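Local coordinates for sulfur oxidation protein soxB (Thermus thermophilus, PDB 2WDD) that acts as a dimanganese thiosulfohydrolase of the sulfur oxidation pathway, hydrolysing the sulfur-sulfur bond of cysteine S-thiosulfonates, at residues Gly60-Leu65 / Arg293-Gly298; Arg112-Arg117 / Leu312-Leu317; Pro363-Glu368 / Glu532-Val537. All coordinates share one frame; numbering follows the deposited sequence.

Contact 1: Gly60-Leu65 / Arg293-Gly298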
ATOM      1  N   GLY A  60      12.624  -7.618 -13.836  1.00 15.86           N
ATOM      2  CA  GLY A  60      13.853  -7.834 -13.095  1.00 16.44           C
ATOM      3  C   GLY A  60      14.336  -6.690 -12.238  1.00 19.37           C
ATOM      4  O   GLY A  60      15.432  -6.755 -11.680  1.00 19.70           O
ATOM      5  N   ARG A  61      13.552  -5.629 -12.127  1.00 14.26           N
ATOM      6  CA  ARG A  61      13.962  -4.499 -11.308  0.70 13.89           C
ATOM      7  C   ARG A  61      13.097  -4.375 -10.059  1.00 13.88           C
ATOM      8  O   ARG A  61      11.974  -4.892 -10.015  1.00 11.03           O
ATOM      9  CB  ARG A  61      13.998  -3.193 -12.113  0.70 17.60           C
ATOM     10  CG  ARG A  61      12.645  -2.554 -12.380  0.70 21.14           C
ATOM     11  CD  ARG A  61      12.719  -1.518 -13.524  0.70 21.28           C
ATOM     12  NE  ARG A  61      12.280  -0.187 -13.101  0.70 22.51           N
ATOM     13  CZ  ARG A  61      12.744   0.956 -13.603  0.70 32.04           C
ATOM     14  NH1 ARG A  61      12.279   2.121 -13.162  0.70 17.41           N
ATOM     15  NH2 ARG A  61      13.667   0.937 -14.556  0.70 20.73           N
ATOM     16  N   PRO A  62      13.624  -3.712  -9.018  1.00 10.10           N
ATOM     17  CA  PRO A  62      12.873  -3.520  -7.778  1.00  9.12           C
ATOM     18  C   PRO A  62      11.516  -2.932  -8.124  1.00 12.22           C
ATOM     19  O   PRO A  62      11.406  -2.024  -8.961  1.00 11.72           O
ATOM     20  CB  PRO A  62      13.732  -2.506  -7.018  1.00 10.48           C
ATOM     21  CG  PRO A  62      15.139  -2.896  -7.423  1.00 14.90           C
ATOM     22  CD  PRO A  62      15.018  -3.232  -8.892  1.00 11.66           C
ATOM     23  N   GLY A  63      10.482  -3.499  -7.516  1.00  9.84           N
ATOM     24  CA  GLY A  63       9.110  -3.104  -7.789  1.00 10.23           C
ATOM     25  C   GLY A  63       8.421  -4.166  -8.639  1.00 11.40           C
ATOM     26  O   GLY A  63       7.195  -4.176  -8.765  1.00  9.25           O
ATOM     27  N   TYR A  64       9.219  -5.043  -9.255  1.00  9.12           N
ATOM     28  CA  TYR A  64       8.694  -6.108 -10.105  1.00  8.83           C
ATOM     29  C   TYR A  64       9.278  -7.480  -9.759  1.00 11.34           C
ATOM     30  O   TYR A  64       9.188  -8.413 -10.560  1.00 11.52           O
ATOM     31  CB  TYR A  64       8.961  -5.789 -11.578  1.00  9.92           C
ATOM     32  CG  TYR A  64       8.235  -4.543 -12.061  1.00 10.33           C
ATOM     33  CD1 TYR A  64       6.876  -4.580 -12.348  1.00 12.19           C
ATOM     34  CD2 TYR A  64       8.892  -3.324 -12.157  1.00 11.76           C
ATOM     35  CE1 TYR A  64       6.206  -3.444 -12.777  1.00 12.57           C
ATOM     36  CE2 TYR A  64       8.235  -2.189 -12.601  1.00 12.31           C
ATOM     37  CZ  TYR A  64       6.891  -2.258 -12.894  1.00 14.09           C
ATOM     38  OH  TYR A  64       6.236  -1.123 -13.320  1.00 16.29           O
ATOM     39  N   LEU A  65       9.838  -7.600  -8.557  1.00  9.68           N
ATOM     40  CA  LEU A  65      10.430  -8.855  -8.108  1.00  9.21           C
ATOM     41  C   LEU A  65       9.491  -9.551  -7.131  1.00 11.40           C
ATOM     42  O   LEU A  65       8.965  -8.922  -6.210  1.00 10.64           O
ATOM     43  CB  LEU A  65      11.785  -8.600  -7.430  1.00  9.51           C
ATOM     44  CG  LEU A  65      12.811  -7.860  -8.282  1.00 12.68           C
ATOM     45  CD1 LEU A  65      13.942  -7.367  -7.388  1.00 11.81           C
ATOM     46  CD2 LEU A  65      13.349  -8.775  -9.369  1.00 16.79           C
ATOM     47  N   ARG A 293      18.174  -4.039   0.209  1.00  9.59           N
ATOM     48  CA  ARG A 293      19.373  -3.288  -0.151  1.00  8.84           C
ATOM     49  C   ARG A 293      18.822  -2.119  -0.963  1.00 11.59           C
ATOM     50  O   ARG A 293      17.858  -2.292  -1.716  1.00 10.58           O
ATOM     51  CB  ARG A 293      20.296  -4.140  -1.025  1.00  9.79           C
ATOM     52  CG  ARG A 293      20.806  -5.394  -0.343  1.00 15.15           C
ATOM     53  CD  ARG A 293      21.893  -6.061  -1.176  0.65 15.55           C
ATOM     54  NE  ARG A 293      22.189  -7.416  -0.717  0.65 22.29           N
ATOM     55  CZ  ARG A 293      23.063  -7.710   0.241  0.65 40.77           C
ATOM     56  NH1 ARG A 293      23.719  -6.740   0.864  0.65 33.00           N
ATOM     57  NH2 ARG A 293      23.279  -8.974   0.581  0.65 28.47           N
ATOM     58  N   PRO A 294      19.408  -0.918  -0.815  1.00  9.41           N
ATOM     59  CA  PRO A 294      18.881   0.246  -1.538  1.00  9.73           C
ATOM     60  C   PRO A 294      19.065   0.119  -3.046  1.00 13.75           C
ATOM     61  O   PRO A 294      20.001  -0.533  -3.533  1.00 13.77           O
ATOM     62  CB  PRO A 294      19.703   1.412  -0.978  1.00 11.35           C
ATOM     63  CG  PRO A 294      21.027   0.762  -0.595  1.00 14.02           C
ATOM     64  CD  PRO A 294      20.643  -0.602  -0.066  1.00 10.67           C
ATOM     65  N   TRP A 295      18.152   0.737  -3.782  1.00 10.85           N
ATOM     66  CA  TRP A 295      18.161   0.688  -5.228  1.00 10.10           C
ATOM     67  C   TRP A 295      18.865   1.944  -5.722  1.00 13.46           C
ATOM     68  O   TRP A 295      18.440   3.057  -5.420  1.00 12.45           O
ATOM     69  CB  TRP A 295      16.708   0.655  -5.725  1.00  9.17           C
ATOM     70  CG  TRP A 295      16.535   0.548  -7.191  1.00  9.60           C
ATOM     71  CD1 TRP A 295      17.453   0.110  -8.114  1.00 12.42           C
ATOM     72  CD2 TRP A 295      15.344   0.828  -7.914  1.00  9.11           C
ATOM     73  NE1 TRP A 295      16.904   0.127  -9.373  1.00 11.68           N
ATOM     74  CE2 TRP A 295      15.606   0.569  -9.279  1.00 12.13           C
ATOM     75  CE3 TRP A 295      14.070   1.277  -7.544  1.00 10.02           C
ATOM     76  CZ2 TRP A 295      14.632   0.734 -10.272  1.00 11.36           C
ATOM     77  CZ3 TRP A 295      13.113   1.452  -8.531  1.00 11.30           C
ATOM     78  CH2 TRP A 295      13.393   1.158  -9.875  1.00 11.75           C
ATOM     79  N   ARG A 296      19.966   1.762  -6.442  1.00 12.08           N
ATOM     80  CA  ARG A 296      20.731   2.887  -6.955  1.00 12.45           C
ATOM     81  C   ARG A 296      20.173   3.292  -8.325  1.00 15.53           C
ATOM     82  O   ARG A 296      20.184   2.499  -9.274  1.00 15.29           O
ATOM     83  CB  ARG A 296      22.212   2.501  -7.094  1.00 13.37           C
ATOM     84  CG  ARG A 296      23.095   3.650  -7.541  1.00 16.76           C
ATOM     85  CD  ARG A 296      23.222   4.689  -6.453  1.00 19.90           C
ATOM     86  NE  ARG A 296      24.193   5.727  -6.798  1.00 24.58           N
ATOM     87  CZ  ARG A 296      24.451   6.790  -6.043  1.00 36.45           C
ATOM     88  NH1 ARG A 296      23.814   6.966  -4.892  1.00 24.85           N
ATOM     89  NH2 ARG A 296      25.346   7.682  -6.440  1.00 24.14           N
ATOM     90  N   VAL A 297      19.682   4.521  -8.413  1.00 12.49           N
ATOM     91  CA  VAL A 297      19.164   5.081  -9.656  1.00 12.32           C
ATOM     92  C   VAL A 297      19.787   6.463  -9.820  1.00 17.00           C
ATOM     93  O   VAL A 297      19.648   7.319  -8.947  1.00 15.17           O
ATOM     94  CB  VAL A 297      17.622   5.177  -9.649  1.00 15.97           C
ATOM     95  CG1 VAL A 297      17.133   5.743 -10.984  1.00 16.11           C
ATOM     96  CG2 VAL A 297      16.994   3.800  -9.386  1.00 15.35           C
ATOM     97  N   GLY A 298      20.517   6.666 -10.911  1.00 17.50           N
ATOM     98  CA  GLY A 298      21.208   7.926 -11.125  1.00 18.03           C
ATOM     99  C   GLY A 298      22.180   8.115  -9.972  1.00 20.36           C
ATOM    100  O   GLY A 298      22.956   7.215  -9.654  1.00 20.28           O
TER

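Contact 2: Arg112-Arg117 / Leu312-Leu317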
ATOM      1  N   ARG A 112      11.083   2.365  19.258  1.00 17.55           N
ATOM      2  CA  ARG A 112      11.674   2.852  20.503  1.00 17.67           C
ATOM      3  C   ARG A 112      13.004   2.170  20.791  1.00 22.24           C
ATOM      4  O   ARG A 112      13.960   2.810  21.223  1.00 22.84           O
ATOM      5  CB  ARG A 112      10.704   2.656  21.667  1.00 17.58           C
ATOM      6  CG  ARG A 112       9.592   3.675  21.669  1.00 19.19           C
ATOM      7  CD  ARG A 112       8.610   3.420  22.778  1.00 21.08           C
ATOM      8  NE  ARG A 112       7.521   4.388  22.738  1.00 20.78           N
ATOM      9  CZ  ARG A 112       6.376   4.250  23.395  1.00 20.64           C
ATOM     10  NH1 ARG A 112       6.172   3.180  24.150  1.00 18.79           N
ATOM     11  NH2 ARG A 112       5.439   5.179  23.294  1.00 18.47           N
ATOM     12  N   ASP A 113      13.057   0.868  20.548  1.00 19.75           N
ATOM     13  CA  ASP A 113      14.283   0.105  20.771  1.00 19.58           C
ATOM     14  C   ASP A 113      15.408   0.709  19.937  1.00 23.34           C
ATOM     15  O   ASP A 113      16.478   1.043  20.448  1.00 22.95           O
ATOM     16  CB  ASP A 113      14.066  -1.357  20.376  1.00 21.14           C
ATOM     17  CG  ASP A 113      15.332  -2.188  20.480  1.00 29.87           C
ATOM     18  OD1 ASP A 113      15.677  -2.595  21.607  1.00 31.52           O
ATOM     19  OD2 ASP A 113      15.940  -2.493  19.432  1.00 30.59           O
ATOM     20  N   GLN A 114      15.141   0.892  18.651  1.00 17.75           N
ATOM     21  CA  GLN A 114      16.147   1.419  17.748  1.00 17.05           C
ATOM     22  C   GLN A 114      16.543   2.854  18.036  1.00 21.27           C
ATOM     23  O   GLN A 114      17.727   3.205  17.989  1.00 20.68           O
ATOM     24  CB  GLN A 114      15.695   1.240  16.297  1.00 17.30           C
ATOM     25  CG  GLN A 114      15.495  -0.223  15.944  1.00 15.94           C
ATOM     26  CD  GLN A 114      16.807  -0.983  15.914  1.00 20.22           C
ATOM     27  OE1 GLN A 114      17.706  -0.635  15.155  1.00 18.61           O
ATOM     28  NE2 GLN A 114      16.905  -2.052  16.706  1.00 17.14           N
ATOM     29  N   LYS A 115      15.558   3.690  18.336  1.00 18.73           N
ATOM     30  CA  LYS A 115      15.845   5.088  18.628  1.00 18.81           C
ATOM     31  C   LYS A 115      16.701   5.210  19.888  1.00 24.78           C
ATOM     32  O   LYS A 115      17.635   6.007  19.927  1.00 24.94           O
ATOM     33  CB  LYS A 115      14.553   5.896  18.787  1.00 20.25           C
ATOM     34  CG  LYS A 115      14.782   7.400  18.823  1.00 27.30           C
ATOM     35  CD  LYS A 115      13.482   8.171  18.649  1.00 31.60           C
ATOM     36  CE  LYS A 115      13.677   9.645  18.968  1.00 35.23           C
ATOM     37  NZ  LYS A 115      12.381  10.376  18.991  1.00 36.46           N
ATOM     38  N   ALA A 116      16.379   4.419  20.909  1.00 22.79           N
ATOM     39  CA  ALA A 116      17.135   4.451  22.165  1.00 23.73           C
ATOM     40  C   ALA A 116      18.578   4.036  21.901  1.00 28.20           C
ATOM     41  O   ALA A 116      19.522   4.652  22.398  1.00 27.72           O
ATOM     42  CB  ALA A 116      16.496   3.526  23.193  1.00 24.38           C
ATOM     43  N   ARG A 117      18.733   2.977  21.115  1.00 25.07           N
ATOM     44  CA  ARG A 117      20.056   2.477  20.768  0.50 24.78           C
ATOM     45  C   ARG A 117      20.872   3.577  20.103  1.00 28.52           C
ATOM     46  O   ARG A 117      22.023   3.813  20.477  1.00 28.39           O
ATOM     47  CB  ARG A 117      19.955   1.273  19.830  0.50 24.19           C
ATOM     48  CG  ARG A 117      19.479  -0.009  20.490  0.50 29.97           C
ATOM     49  CD  ARG A 117      19.319  -1.109  19.452  0.50 32.08           C
ATOM     50  NE  ARG A 117      18.551  -2.243  19.954  0.50 36.44           N
ATOM     51  CZ  ARG A 117      19.051  -3.464  20.121  0.50 51.09           C
ATOM     52  NH1 ARG A 117      20.322  -3.705  19.832  0.50 40.36           N
ATOM     53  NH2 ARG A 117      18.281  -4.443  20.579  0.50 36.07           N
ATOM     54  N   LEU A 312      10.189  -2.112   9.717  1.00 10.59           N
ATOM     55  CA  LEU A 312      10.695  -0.795  10.029  1.00 10.25           C
ATOM     56  C   LEU A 312      12.023  -0.755   9.287  1.00 12.97           C
ATOM     57  O   LEU A 312      12.862  -1.644   9.459  1.00 12.02           O
ATOM     58  CB  LEU A 312      10.955  -0.637  11.528  1.00 10.82           C
ATOM     59  CG  LEU A 312      11.527   0.746  11.855  1.00 12.52           C
ATOM     60  CD1 LEU A 312      10.460   1.833  11.666  1.00 11.39           C
ATOM     61  CD2 LEU A 312      12.076   0.772  13.289  1.00 13.80           C
ATOM     62  N   MET A 313      12.173   0.208   8.387  1.00  9.31           N
ATOM     63  CA  MET A 313      13.409   0.322   7.631  1.00  8.74           C
ATOM     64  C   MET A 313      14.358   1.229   8.385  1.00 13.45           C
ATOM     65  O   MET A 313      14.041   2.394   8.636  1.00 12.85           O
ATOM     66  CB  MET A 313      13.157   0.889   6.236  1.00  9.66           C
ATOM     67  CG  MET A 313      13.020  -0.195   5.179  1.00 10.98           C
ATOM     68  SD  MET A 313      11.783  -1.440   5.557  1.00 11.98           S
ATOM     69  CE  MET A 313      10.268  -0.412   5.523  1.00 10.26           C
ATOM     70  N   ARG A 314      15.521   0.698   8.762  1.00 11.34           N
ATOM     71  CA  ARG A 314      16.504   1.510   9.454  1.00 10.88           C
ATOM     72  C   ARG A 314      17.563   1.911   8.446  1.00 13.73           C
ATOM     73  O   ARG A 314      18.209   1.054   7.831  1.00 13.76           O
ATOM     74  CB  ARG A 314      17.143   0.770  10.626  1.00 10.84           C
ATOM     75  CG  ARG A 314      18.270   1.589  11.271  1.00 13.17           C
ATOM     76  CD  ARG A 314      18.802   0.982  12.569  1.00 15.96           C
ATOM     77  NE  ARG A 314      20.054   1.649  12.930  1.00 16.89           N
ATOM     78  CZ  ARG A 314      20.727   1.444  14.056  1.00 28.06           C
ATOM     79  NH1 ARG A 314      20.261   0.610  14.970  1.00 19.75           N
ATOM     80  NH2 ARG A 314      21.871   2.083  14.262  1.00 18.55           N
ATOM     81  N   VAL A 315      17.691   3.214   8.225  1.00 11.25           N
ATOM     82  CA  VAL A 315      18.644   3.725   7.252  1.00 10.47           C
ATOM     83  C   VAL A 315      19.653   4.620   7.953  1.00 14.39           C
ATOM     84  O   VAL A 315      19.317   5.726   8.380  1.00 14.16           O
ATOM     85  CB  VAL A 315      17.954   4.484   6.112  1.00 12.53           C
ATOM     86  CG1 VAL A 315      18.964   4.884   5.032  1.00 12.42           C
ATOM     87  CG2 VAL A 315      16.821   3.645   5.509  1.00 11.71           C
ATOM     88  N   ASP A 316      20.891   4.140   8.067  1.00 11.85           N
ATOM     89  CA  ASP A 316      21.953   4.897   8.732  1.00 12.18           C
ATOM     90  C   ASP A 316      22.776   5.596   7.678  1.00 14.96           C
ATOM     91  O   ASP A 316      23.160   4.990   6.688  1.00 14.22           O
ATOM     92  CB  ASP A 316      22.833   3.969   9.563  1.00 13.39           C
ATOM     93  CG  ASP A 316      22.035   3.149  10.547  1.00 19.75           C
ATOM     94  OD1 ASP A 316      21.372   3.762  11.402  1.00 20.34           O
ATOM     95  OD2 ASP A 316      22.057   1.900  10.462  1.00 23.91           O
ATOM     96  N   LEU A 317      22.973   6.898   7.852  1.00 12.59           N
ATOM     97  CA  LEU A 317      23.671   7.702   6.869  1.00 12.86           C
ATOM     98  C   LEU A 317      25.007   8.271   7.320  1.00 15.67           C
ATOM     99  O   LEU A 317      25.093   8.933   8.363  1.00 15.46           O
ATOM    100  CB  LEU A 317      22.802   8.890   6.442  1.00 12.63           C
ATOM    101  CG  LEU A 317      21.363   8.578   6.029  1.00 16.24           C
ATOM    102  CD1 LEU A 317      20.581   9.867   5.768  1.00 16.78           C
ATOM    103  CD2 LEU A 317      21.367   7.669   4.808  1.00 18.49           C
TER

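Contact 3: Pro363-Glu368 / Glu532-Val537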
ATOM      1  N   PRO A 363     -15.700 -14.153  15.473  1.00 20.59           N
ATOM      2  CA  PRO A 363     -15.578 -14.733  14.131  1.00 19.95           C
ATOM      3  C   PRO A 363     -16.868 -14.626  13.332  1.00 23.18           C
ATOM      4  O   PRO A 363     -17.965 -14.856  13.860  1.00 23.70           O
ATOM      5  CB  PRO A 363     -15.266 -16.211  14.407  1.00 22.02           C
ATOM      6  CG  PRO A 363     -14.742 -16.245  15.799  1.00 27.01           C
ATOM      7  CD  PRO A 363     -15.456 -15.148  16.530  1.00 22.40           C
ATOM      8  N   LEU A 364     -16.732 -14.281  12.056  1.00 17.96           N
ATOM      9  CA  LEU A 364     -17.862 -14.225  11.150  1.00 16.90           C
ATOM     10  C   LEU A 364     -17.930 -15.564  10.424  1.00 19.46           C
ATOM     11  O   LEU A 364     -19.007 -16.113  10.203  1.00 19.26           O
ATOM     12  CB  LEU A 364     -17.697 -13.093  10.141  1.00 16.35           C
ATOM     13  CG  LEU A 364     -17.828 -11.664  10.659  1.00 20.70           C
ATOM     14  CD1 LEU A 364     -17.370 -10.706   9.579  1.00 20.45           C
ATOM     15  CD2 LEU A 364     -19.284 -11.380  11.047  1.00 23.08           C
ATOM     16  N   ALA A 365     -16.763 -16.092  10.069  1.00 14.57           N
ATOM     17  CA  ALA A 365     -16.678 -17.382   9.402  1.00 14.19           C
ATOM     18  C   ALA A 365     -15.242 -17.855   9.497  1.00 17.41           C
ATOM     19  O   ALA A 365     -14.351 -17.074   9.818  1.00 19.27           O
ATOM     20  CB  ALA A 365     -17.080 -17.261   7.928  1.00 14.86           C
ATOM     21  N   VAL A 366     -15.025 -19.131   9.222  1.00 13.24           N
ATOM     22  CA  VAL A 366     -13.673 -19.681   9.212  1.00 13.26           C
ATOM     23  C   VAL A 366     -13.226 -19.898   7.771  1.00 16.21           C
ATOM     24  O   VAL A 366     -13.979 -20.435   6.950  1.00 15.57           O
ATOM     25  CB  VAL A 366     -13.588 -20.992  10.020  1.00 17.04           C
ATOM     26  CG1 VAL A 366     -12.246 -21.698   9.771  1.00 16.45           C
ATOM     27  CG2 VAL A 366     -13.778 -20.695  11.494  1.00 17.20           C
ATOM     28  N   SER A 367     -12.007 -19.471   7.453  1.00 12.83           N
ATOM     29  CA  SER A 367     -11.467 -19.714   6.124  1.00 11.99           C
ATOM     30  C   SER A 367     -10.638 -20.987   6.159  1.00 14.48           C
ATOM     31  O   SER A 367      -9.714 -21.118   6.966  1.00 14.83           O
ATOM     32  CB  SER A 367     -10.570 -18.563   5.667  1.00 13.03           C
ATOM     33  OG  SER A 367     -10.152 -18.807   4.338  1.00 15.57           O
ATOM     34  N   GLU A 368     -10.969 -21.926   5.288  1.00 12.82           N
ATOM     35  CA  GLU A 368     -10.248 -23.187   5.258  1.00 12.94           C
ATOM     36  C   GLU A 368      -8.889 -23.095   4.571  1.00 16.72           C
ATOM     37  O   GLU A 368      -8.004 -23.912   4.810  1.00 16.57           O
ATOM     38  CB  GLU A 368     -11.122 -24.275   4.649  1.00 14.51           C
ATOM     39  CG  GLU A 368     -12.344 -24.538   5.511  1.00 18.68           C
ATOM     40  CD  GLU A 368     -13.126 -25.755   5.075  1.00 27.83           C
ATOM     41  OE1 GLU A 368     -12.750 -26.370   4.057  1.00 23.13           O
ATOM     42  OE2 GLU A 368     -14.122 -26.086   5.752  1.00 28.10           O
ATOM     43  N   GLU A 532     -22.940 -10.362   5.716  1.00 13.26           N
ATOM     44  CA  GLU A 532     -24.177 -11.116   5.516  0.50 13.39           C
ATOM     45  C   GLU A 532     -23.880 -12.504   4.954  1.00 17.28           C
ATOM     46  O   GLU A 532     -24.424 -13.513   5.414  1.00 17.67           O
ATOM     47  CB  GLU A 532     -25.099 -10.364   4.554  0.50 14.76           C
ATOM     48  CG  GLU A 532     -26.076  -9.438   5.240  0.50 22.89           C
ATOM     49  CD  GLU A 532     -26.965  -8.700   4.261  0.50 29.18           C
ATOM     50  OE1 GLU A 532     -27.098  -9.152   3.106  0.50 22.84           O
ATOM     51  OE2 GLU A 532     -27.522  -7.658   4.647  0.50 22.36           O
ATOM     52  N   TYR A 533     -23.020 -12.555   3.944  1.00 13.35           N
ATOM     53  CA  TYR A 533     -22.656 -13.810   3.311  1.00 12.42           C
ATOM     54  C   TYR A 533     -21.900 -14.713   4.285  1.00 15.14           C
ATOM     55  O   TYR A 533     -22.250 -15.877   4.467  1.00 15.32           O
ATOM     56  CB  TYR A 533     -21.772 -13.533   2.097  1.00 13.30           C
ATOM     57  CG  TYR A 533     -21.196 -14.775   1.454  1.00 12.23           C
ATOM     58  CD1 TYR A 533     -22.010 -15.674   0.784  1.00 12.35           C
ATOM     59  CD2 TYR A 533     -19.836 -15.051   1.537  1.00 13.00           C
ATOM     60  CE1 TYR A 533     -21.473 -16.804   0.161  1.00 13.63           C
ATOM     61  CE2 TYR A 533     -19.297 -16.172   0.926  1.00 13.84           C
ATOM     62  CZ  TYR A 533     -20.116 -17.050   0.255  1.00 17.83           C
ATOM     63  OH  TYR A 533     -19.568 -18.163  -0.350  1.00 17.80           O
ATOM     64  N   LEU A 534     -20.843 -14.178   4.889  1.00 12.83           N
ATOM     65  CA  LEU A 534     -20.016 -14.959   5.802  1.00 12.38           C
ATOM     66  C   LEU A 534     -20.776 -15.531   6.998  1.00 15.70           C
ATOM     67  O   LEU A 534     -20.588 -16.702   7.344  1.00 15.81           O
ATOM     68  CB  LEU A 534     -18.811 -14.139   6.279  1.00 11.77           C
ATOM     69  CG  LEU A 534     -17.823 -13.737   5.177  1.00 14.46           C
ATOM     70  CD1 LEU A 534     -16.755 -12.802   5.755  1.00 14.36           C
ATOM     71  CD2 LEU A 534     -17.168 -14.968   4.559  1.00 14.66           C
ATOM     72  N   ARG A 535     -21.607 -14.708   7.640  1.00 14.93           N
ATOM     73  CA  ARG A 535     -22.388 -15.174   8.794  1.00 15.53           C
ATOM     74  C   ARG A 535     -23.221 -16.376   8.370  1.00 17.56           C
ATOM     75  O   ARG A 535     -23.305 -17.364   9.087  1.00 17.86           O
ATOM     76  CB  ARG A 535     -23.359 -14.090   9.283  1.00 18.84           C
ATOM     77  CG  ARG A 535     -22.731 -12.819   9.808  1.00 28.23           C
ATOM     78  CD  ARG A 535     -23.820 -11.765  10.050  1.00 30.63           C
ATOM     79  NE  ARG A 535     -23.283 -10.542  10.638  1.00 29.59           N
ATOM     80  CZ  ARG A 535     -23.537  -9.320  10.188  1.00 38.81           C
ATOM     81  NH1 ARG A 535     -24.334  -9.150   9.143  1.00 25.81           N
ATOM     82  NH2 ARG A 535     -22.997  -8.265  10.784  1.00 27.38           N
ATOM     83  N   SER A 536     -23.835 -16.273   7.200  1.00 13.66           N
ATOM     84  CA  SER A 536     -24.676 -17.336   6.691  1.00 14.03           C
ATOM     85  C   SER A 536     -23.924 -18.633   6.378  1.00 17.86           C
ATOM     86  O   SER A 536     -24.300 -19.717   6.847  1.00 17.79           O
ATOM     87  CB  SER A 536     -25.424 -16.869   5.442  1.00 17.38           C
ATOM     88  OG  SER A 536     -26.204 -17.930   4.895  1.00 25.91           O
ATOM     89  N   VAL A 537     -22.871 -18.536   5.569  1.00 13.26           N
ATOM     90  CA  VAL A 537     -22.133 -19.727   5.153  0.50 12.52           C
ATOM     91  C   VAL A 537     -21.278 -20.410   6.219  1.00 16.06           C
ATOM     92  O   VAL A 537     -21.044 -21.615   6.145  1.00 16.24           O
ATOM     93  CB  VAL A 537     -21.373 -19.512   3.840  0.50 15.09           C
ATOM     94  CG1 VAL A 537     -22.324 -19.054   2.754  0.50 14.34           C
ATOM     95  CG2 VAL A 537     -20.251 -18.508   4.038  0.50 14.42           C
TER
HETATM   96  O   HOH W   1     -20.913 -17.819  10.757  1.00 20.56           O

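Contact 1: Gly60-Leu65 / Arg293-Gly298
Pro-62 lies over one face of the indole of Trp-295, with its CG 3.7 Å from the centroid of the five-membered ring and only 8° off the ring normal. This is a CH-pi contact: the proline ring offers weakly polarised C-H groups to an electron-rich surface, and its CB and CD spread the touch over both rings of the indole. Arg-61 takes the rim instead. In the conformer described here the guanidinium stands at 82° to the indole plane, so that the ring edge at CZ2 and CH2 meets the flat face of the cation, NH1 to CH2 being 3.6 Å. The arrangement is therefore T-shaped, with the charge beside the aromatic ring and not above it.

Trp-295 reaches this far because its CG is anti to the backbone N (chi1 -178°). Val-297, two residues further along the strand, sets CG2 against the other face of the indole, leaving the ring clamped between two aliphatic groups. On the loop side, a type II turn from Arg-61 to Tyr-64 presents Pro-62; it is closed by Tyr-64 N to Arg-61 O at 2.9 Å. Proline suits the second position of such a turn, and Gly-63 the third, where a positive phi is needed.

Gln-267 of helix 266-273 grips the turn twice, accepting from Arg-61 NE and donating to Pro-62 O. The same helix touches the indole through Ala-270, while Tyr-73 and Tyr-74 of helix 67-74 cover Pro-62. Strand 295-297 is the outermost strand of a six-stranded sheet, paired antiparallel with strand 300-304.

Contact 2: Arg112-Arg117 / Leu312-Leu317
Gln-114 and Arg-314 share one hydrogen bond, from Arg-314 NH1 to Gln-114 OE1 at 2.8 Å with an N-H...O angle of 160°. The acceptor lies in the guanidinium plane, whereas the donor is tilted 33° from the plane of the amide carbonyl, and the two side chains cross at about a right angle. Arg-314 spans the gap fully extended from CG to NE; Gln-114 bends at chi2 (-68°) to bring its amide round. The other end of that amide is also used: NE2 donates to Asp-113 OD2 at 2.9 Å and to Tyr-21 O. A glutamine suits this buried place because it can accept from the arginine and donate on its far side.

The setting is a helix laid on a sheet, in the metal-binding half of a 5'-nucleotidase family protein. Helix 104-120 belongs to the connection between the neighbouring parallel strands 29-34 and 124-129, and strand 311-320 runs antiparallel between 29-34 and 323-333. Alternation along the strand turns Leu-312 and Arg-314 toward the helix.

Salt bridges hold Arg-314 directly and Gln-114 through Asp-113. Arg-314 NE meets Asp-316 OD1 at 2.9 Å, through the syn lone pair and within the guanidinium plane; Arg-328 pairs with the other oxygen, so this carboxylate probably offsets the charge of both arginines. On the helix, in the modelled conformer, Arg-117 NE reaches back one turn to Asp-113 OD2 at 2.7 Å, from above the carboxylate plane.

Apolar contact is slight: Gln-114 CG rests 4.4 Å from Leu-312 CD2, and Leu-312 also touches Leu-110 and Ile-111 of this helix.

Contact 3: Pro363-Glu368 / Glu532-Val537
Leu-364 and Ala-365 pack against Leu-534 and Arg-535 in a contact between segment 363-368 and a helix, in the C-terminal part of a 5'-nucleotidase family protein; helix 526-537 here lies beside a small three-stranded mixed sheet. Strand 365-367 is the middle strand of that sheet, antiparallel to 415-416 and parallel to 539-540, and the helix leads almost directly into the last of these. The chain thus lays its helix against the sheet and then joins it.

The backbones come close, Ala-365 and Leu-534 having CA atoms 5.5 Å apart, and the methyl of alanine is small enough for such a place. Ala-365 CB sits 3.9 Å from Leu-534 CB and 3.6 Å from Leu-534 O. Leu-534 turns its branched end into the interior, where Leu-421, Ile-416 and Val-540 surround it.

Further out, Leu-364 and Arg-535 run side by side and point the same way. Leu-364 CD2 touches Arg-535 CG at 3.9 Å, so the aliphatic stem of the arginine lies along the leucine, and CD2 also comes near Arg-535 NE; the arginine as a whole is exposed. Trp-418 of helix 418-425 touches both side chains.

Leu-364 O and Leu-534 O are two acceptors 3.3 Å apart. A water donates to Leu-364 O at 2.6 Å and to Arg-535 O at 3.0 Å, bridging the two segments.

How the contacts relate
From the N terminus, the loop 60-65 comes first and helix segment 112-117 second; their partners follow in the same order, 293-298 and then 312-317. Contacts 1 and 2 therefore cross, closing overlapping loops of 228 and 195 residues. Contact 1 ties the loop before helix 67-74 to the sheet that ends in strand 295-297, whereas contact 2 joins helix 104-120 to the other six-stranded sheet. Their centres are 22 Å apart. Contact 3 opens only after both have closed, with a loop 164 residues long that ties the small sheet of strand 365-367 to helix 526-537; its centre is about 40 Å from that of contact 1 and 41 Å from that of contact 2.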